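Local coordinates for phosphatidylethanolamine-binding protein (Plasmodium vivax, PDB 2GZQ), which probably binds phosphatidylethanolamine or similar phospholipids, at residues 136-141 against 194-198. Residues are numbered along the deposited sequence; the frame is centred on the assembly and turned at random. Where two conformers were deposited one is given.
Sequences GLHRIS and WCQMR
The imidazole of His138 meets the neighbouring strand at a slant: its CD2 comes to 3.7 Å from Met197 O, an oblique approach, while Gly136 O sits in the ring plane at its edge. On the other face of the sheet the indole of Trp194 also approaches obliquely, with CD1 4.2 Å from Arg139 CB; a chi1 of 83° sets the indole between the backbone N and carbonyl carbon of Trp194.

Between the rings runs the antiparallel pairing of strands 138-148 and 188-198. His138 and Met197 form a hydrogen-bonded pair: His138 N gives a nearly straight bond (173°) to Met197 O at 2.8 Å, and Met197 N returns a more bent one to His138 O. Farther along, Cys195 N donates to Ile140 O. Arg139 is the centre of an inverse gamma turn, with a weak bond from Ile140 N to His138 O, and Ser141 OG bonds back to Arg139 O at 2.8 Å from above the carbonyl plane.

Side chains fill in on both faces. Ile140 CB packs 4.1 Å from Cys195 SG. Leu137 presses CD2 against the aliphatic part of Arg198 and CD1 against OE1 of Gln196, whose NE2 is hydrogen-bonded to Gly52 O. The chemistry therefore divides the work: backbone bonds join the strands, while polar ends turn to other partners. Arg139 forms a salt bridge with Asp87 on the face of Trp194; on the opposite face His138 ND1 is hydrogen-bonded to Asp85, consistent with the conserved histidine and aspartate of the family's ligand-binding pocket.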
loop_
_atom_site.group_PDB
_atom_site.type_symbol
_atom_site.label_atom_id
_atom_site.label_comp_id
_atom_site.label_asym_id
_atom_site.label_seq_id
_atom_site.Cartn_x
_atom_site.Cartn_y
_atom_site.Cartn_z
ATOM N N GLY A 136 -8.109 13.270 12.612
ATOM C CA GLY A 136 -7.175 12.418 13.337
ATOM C C GLY A 136 -5.939 12.086 12.511
ATOM O O GLY A 136 -5.708 12.644 11.438
ATOM N N LEU A 137 -5.111 11.188 13.026
ATOM C CA LEU A 137 -3.944 10.700 12.324
ATOM C C LEU A 137 -4.350 9.491 11.487
ATOM O O LEU A 137 -4.995 8.547 11.974
ATOM C CB LEU A 137 -2.864 10.310 13.322
ATOM C CG LEU A 137 -2.207 11.478 14.031
ATOM C CD1 LEU A 137 -1.567 10.997 15.333
ATOM C CD2 LEU A 137 -1.170 12.103 13.128
ATOM N N HIS A 138 -3.972 9.503 10.236
ATOM C CA HIS A 138 -4.249 8.426 9.295
ATOM C C HIS A 138 -3.014 7.580 9.107
ATOM O O HIS A 138 -1.940 8.122 8.805
ATOM C CB HIS A 138 -4.663 9.005 7.957
ATOM C CG HIS A 138 -5.928 9.800 7.978
ATOM N ND1 HIS A 138 -6.948 9.580 7.081
ATOM C CD2 HIS A 138 -6.320 10.844 8.746
ATOM C CE1 HIS A 138 -7.928 10.438 7.312
ATOM N NE2 HIS A 138 -7.579 11.205 8.330
ATOM N N ARG A 139 -3.157 6.277 9.265
ATOM C CA ARG A 139 -2.054 5.335 9.079
ATOM C C ARG A 139 -1.940 4.966 7.604
ATOM O O ARG A 139 -2.393 3.905 7.188
ATOM C CB ARG A 139 -2.300 4.107 9.962
ATOM C CG ARG A 139 -2.308 4.463 11.457
ATOM C CD ARG A 139 -2.892 3.365 12.317
ATOM N NE ARG A 139 -4.322 3.236 12.072
ATOM C CZ ARG A 139 -5.087 2.283 12.587
ATOM N NH1 ARG A 139 -4.579 1.350 13.399
ATOM N NH2 ARG A 139 -6.366 2.255 12.288
ATOM N N ILE A 140 -1.329 5.846 6.829
ATOM C CA ILE A 140 -1.155 5.643 5.399
ATOM C C ILE A 140 -0.152 4.492 5.221
ATOM O O ILE A 140 0.976 4.561 5.701
ATOM C CB ILE A 140 -0.687 6.940 4.740
ATOM C CG1 ILE A 140 -1.685 8.082 4.961
ATOM C CG2 ILE A 140 -0.399 6.703 3.266
ATOM C CD1 ILE A 140 -3.045 7.842 4.482
ATOM N N SER A 141 -0.608 3.421 4.588
ATOM C CA SER A 141 0.062 2.147 4.624
ATOM C C SER A 141 0.390 1.628 3.239
ATOM O O SER A 141 -0.356 1.834 2.270
ATOM C CB SER A 141 -0.833 1.139 5.323
ATOM O OG SER A 141 -1.106 1.482 6.682
ATOM N N TRP A 194 4.496 2.042 6.841
ATOM C CA TRP A 194 3.411 3.003 7.020
ATOM C C TRP A 194 3.960 4.251 7.668
ATOM O O TRP A 194 5.066 4.251 8.219
ATOM C CB TRP A 194 2.247 2.402 7.866
ATOM C CG TRP A 194 2.457 2.463 9.360
ATOM C CD1 TRP A 194 1.810 3.288 10.210
ATOM C CD2 TRP A 194 3.348 1.672 10.158
ATOM N NE1 TRP A 194 2.241 3.074 11.506
ATOM C CE2 TRP A 194 3.176 2.074 11.504
ATOM C CE3 TRP A 194 4.265 0.666 9.872
ATOM C CZ2 TRP A 194 3.924 1.515 12.561
ATOM C CZ3 TRP A 194 5.004 0.094 10.932
ATOM C CH2 TRP A 194 4.828 0.533 12.251
ATOM N N CYS A 195 3.142 5.305 7.616
ATOM C CA CYS A 195 3.404 6.541 8.338
ATOM C C CYS A 195 2.097 7.034 8.903
ATOM O O CYS A 195 1.046 6.458 8.628
ATOM C CB CYS A 195 4.034 7.577 7.383
ATOM S SG CYS A 195 2.978 8.107 6.022
ATOM N N GLN A 196 2.171 8.085 9.723
ATOM C CA GLN A 196 0.986 8.764 10.217
ATOM C C GLN A 196 0.891 10.151 9.594
ATOM O O GLN A 196 1.876 10.887 9.556
ATOM C CB GLN A 196 1.070 8.886 11.728
ATOM C CG GLN A 196 1.057 7.585 12.537
ATOM C CD GLN A 196 1.305 7.862 14.017
ATOM O OE1 GLN A 196 0.373 8.116 14.760
ATOM N NE2 GLN A 196 2.566 7.820 14.441
HETATM N N MSE A 197 -0.282 10.520 9.099
HETATM C CA MSE A 197 -0.464 11.819 8.459
HETATM C C MSE A 197 -1.716 12.474 8.996
HETATM O O MSE A 197 -2.728 11.812 9.208
HETATM C CB MSE A 197 -0.629 11.670 6.951
HETATM C CG MSE A 197 0.636 11.350 6.201
HETATM SE SE MSE A 197 0.349 11.282 4.269
HETATM C CE MSE A 197 0.625 13.091 3.862
ATOM N N ARG A 198 -1.652 13.786 9.212
ATOM C CA ARG A 198 -2.837 14.572 9.513
ATOM C C ARG A 198 -2.783 15.876 8.732
ATOM O O ARG A 198 -1.721 16.239 8.225
ATOM C CB ARG A 198 -2.953 14.838 11.019
ATOM C CG ARG A 198 -1.771 15.579 11.630
ATOM C CD ARG A 198 -1.967 15.848 13.141
ATOM N NE ARG A 198 -3.100 16.711 13.450
ATOM C CZ ARG A 198 -3.021 18.035 13.550
ATOM N NH1 ARG A 198 -1.863 18.651 13.335
ATOM N NH2 ARG A 198 -4.094 18.743 13.848
#